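Non-sulfated chondroitin lyase E66 (Autographa californica nucleopolyhedrovirus, PDB 3VSN) cleaves non-sulfated chondroitin as a lyase of the viral envelope and is essential for oral infection, possibly by digesting the chondroitin sulfate barrier of the host midgut's peritrophic matrix. Local coordinates at residues 447-452 / 561-566. Numbering follows the deposited sequence.
Sequences LFYDHG and HSDSLR
Tyr-449 reaches across to Asp-563 and gives its phenolic proton to the carboxylate, OH to OD2 at 2.7 Å. OD2 sits at the edge of the tyrosine ring, near its plane, while ring and carboxylate planes stand 72° apart, and the hydroxyl meets OD2 from above the carboxylate plane. Chi1 of Asp-563, 61°, tucks CG between its own N and carbonyl carbon; from there OD1 reaches forward along its own chain and accepts the backbone N of Leu-565 at 3.0 Å, an Asx turn. OD1 also forms a salt bridge with Lys-555 of strand 550-558. Beside the phenol, the CD1 methyl of Leu-565 lies obliquely against the ring, 3.6 Å from CE1 of Tyr-449, and the carbonyl O of Gly-452 lies over one ring face, toward the rim.

At the other end the rings of His-451 and His-561 meet obliquely, ring centroids 4.2 Å apart and planes 33° apart. CD2 of His-561 lies over the rim of the His-451 ring, whose opposite face carries CB of Asp-450. ND1 of His-451 is hydrogen-bonded to OG1 of Thr-334. Between the histidine and tyrosine contacts, a water accepts from the backbone N of His-451 at 2.8 Å and lies within donating distance of His-561 O and Asp-563 OD2.

The tight turn at 449-452, with a cis peptide before His-451, joins strands 440-449 and 452-461 of a beta-sandwich sheet; the contact ties it to the loop leading from strand 550-558 to strand 566-569. Held by a phenol, a backbone NH and a lysine, Asp-563 is probably ionised, and the closeness of the imidazoles would disfavour both being protonated together.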
loop_
_atom_site.group_PDB
_atom_site.type_symbol
_atom_site.label_atom_id
_atom_site.label_comp_id
_atom_site.label_asym_id
_atom_site.label_seq_id
_atom_site.Cartn_x
_atom_site.Cartn_y
_atom_site.Cartn_z
ATOM N N LEU A 447 -15.356 -3.742 11.857
ATOM C CA LEU A 447 -14.612 -3.721 13.110
ATOM C C LEU A 447 -13.483 -4.748 13.083
ATOM O O LEU A 447 -13.732 -5.938 12.872
ATOM C CB LEU A 447 -15.548 -3.976 14.303
ATOM C CG LEU A 447 -14.913 -4.061 15.696
ATOM C CD1 LEU A 447 -14.412 -2.700 16.165
ATOM C CD2 LEU A 447 -15.903 -4.644 16.694
ATOM N N PHE A 448 -12.252 -4.279 13.287
ATOM C CA PHE A 448 -11.090 -5.160 13.452
ATOM C C PHE A 448 -10.793 -5.325 14.941
ATOM O O PHE A 448 -10.834 -4.350 15.698
ATOM C CB PHE A 448 -9.839 -4.593 12.759
ATOM C CG PHE A 448 -9.926 -4.530 11.254
ATOM C CD1 PHE A 448 -9.915 -5.689 10.486
ATOM C CD2 PHE A 448 -9.972 -3.301 10.603
ATOM C CE1 PHE A 448 -9.982 -5.625 9.099
ATOM C CE2 PHE A 448 -10.035 -3.228 9.214
ATOM C CZ PHE A 448 -10.046 -4.394 8.462
ATOM N N TYR A 449 -10.477 -6.551 15.351
ATOM C CA TYR A 449 -10.130 -6.864 16.741
ATOM C C TYR A 449 -9.225 -8.103 16.764
ATOM O O TYR A 449 -8.970 -8.696 15.718
ATOM C CB TYR A 449 -11.412 -7.116 17.556
ATOM C CG TYR A 449 -12.242 -8.253 17.001
ATOM C CD1 TYR A 449 -13.190 -8.029 15.996
ATOM C CD2 TYR A 449 -12.055 -9.560 17.451
ATOM C CE1 TYR A 449 -13.933 -9.078 15.467
ATOM C CE2 TYR A 449 -12.791 -10.612 16.927
ATOM C CZ TYR A 449 -13.731 -10.365 15.944
ATOM O OH TYR A 449 -14.467 -11.413 15.436
ATOM N N ASP A 450 -8.734 -8.498 17.936
ATOM C CA ASP A 450 -7.992 -9.759 18.043
ATOM C C ASP A 450 -8.995 -10.888 18.323
ATOM O O ASP A 450 -9.615 -10.869 19.378
ATOM C CB ASP A 450 -6.950 -9.682 19.171
ATOM C CG ASP A 450 -5.930 -8.561 18.971
ATOM O OD1 ASP A 450 -5.533 -8.279 17.823
ATOM O OD2 ASP A 450 -5.497 -7.972 19.979
ATOM N N HIS A 451 -9.187 -11.863 17.421
ATOM C CA HIS A 451 -8.443 -12.053 16.173
ATOM C C HIS A 451 -9.383 -12.187 15.003
ATOM O O HIS A 451 -9.479 -13.257 14.378
ATOM C CB HIS A 451 -7.596 -13.317 16.263
ATOM C CG HIS A 451 -6.571 -13.295 17.371
ATOM N ND1 HIS A 451 -5.274 -13.020 17.148
ATOM C CD2 HIS A 451 -6.694 -13.536 18.738
ATOM C CE1 HIS A 451 -4.598 -13.076 18.311
ATOM N NE2 HIS A 451 -5.468 -13.392 19.283
ATOM N N GLY A 452 -10.100 -11.117 14.687
ATOM C CA GLY A 452 -11.079 -11.189 13.616
ATOM C C GLY A 452 -11.586 -9.856 13.118
ATOM O O GLY A 452 -11.056 -8.804 13.463
ATOM N N HIS A 561 -8.434 -19.248 16.072
ATOM C CA HIS A 561 -8.741 -18.154 17.009
ATOM C C HIS A 561 -10.184 -17.727 17.010
ATOM O O HIS A 561 -10.521 -16.657 16.481
ATOM C CB HIS A 561 -7.871 -16.936 16.714
ATOM C CG HIS A 561 -6.419 -17.127 17.050
ATOM N ND1 HIS A 561 -5.520 -17.568 16.150
ATOM C CD2 HIS A 561 -5.722 -16.918 18.234
ATOM C CE1 HIS A 561 -4.309 -17.639 16.727
ATOM N NE2 HIS A 561 -4.434 -17.245 18.004
ATOM N N SER A 562 -11.046 -18.530 17.633
ATOM C CA SER A 562 -12.486 -18.263 17.652
ATOM C C SER A 562 -12.900 -17.250 18.726
ATOM O O SER A 562 -12.178 -17.021 19.700
ATOM C CB SER A 562 -13.262 -19.570 17.832
ATOM O OG SER A 562 -13.012 -20.127 19.112
ATOM N N ASP A 563 -14.069 -16.647 18.544
ATOM C CA ASP A 563 -14.612 -15.707 19.520
ATOM C C ASP A 563 -16.128 -15.826 19.577
ATOM O O ASP A 563 -16.730 -16.528 18.764
ATOM C CB ASP A 563 -14.206 -14.275 19.165
ATOM C CG ASP A 563 -14.724 -13.842 17.806
ATOM O OD1 ASP A 563 -15.959 -13.749 17.639
ATOM O OD2 ASP A 563 -13.897 -13.600 16.902
ATOM N N SER A 564 -16.740 -15.124 20.524
ATOM C CA SER A 564 -18.190 -15.148 20.672
ATOM C C SER A 564 -18.805 -13.778 20.384
ATOM O O SER A 564 -19.695 -13.318 21.102
ATOM C CB SER A 564 -18.565 -15.641 22.072
ATOM O OG SER A 564 -18.038 -16.942 22.294
ATOM N N LEU A 565 -18.331 -13.133 19.321
ATOM C CA LEU A 565 -18.848 -11.826 18.925
ATOM C C LEU A 565 -20.364 -11.870 18.704
ATOM O O LEU A 565 -20.884 -12.797 18.084
ATOM C CB LEU A 565 -18.131 -11.332 17.662
ATOM C CG LEU A 565 -18.548 -9.988 17.059
ATOM C CD1 LEU A 565 -17.369 -9.353 16.340
ATOM C CD2 LEU A 565 -19.732 -10.155 16.111
ATOM N N ARG A 566 -21.059 -10.863 19.227
ATOM C CA ARG A 566 -22.484 -10.682 18.973
ATOM C C ARG A 566 -22.731 -9.246 18.526
ATOM O O ARG A 566 -21.977 -8.343 18.892
ATOM C CB ARG A 566 -23.310 -11.007 20.226
ATOM C CG ARG A 566 -23.143 -12.423 20.770
ATOM C CD ARG A 566 -23.766 -13.474 19.855
ATOM N NE ARG A 566 -23.636 -14.830 20.397
ATOM C CZ ARG A 566 -22.622 -15.659 20.149
ATOM N NH1 ARG A 566 -21.620 -15.292 19.353
ATOM N NH2 ARG A 566 -22.609 -16.868 20.701
HETATM O O HOH W 1 -11.112 -13.878 17.373
#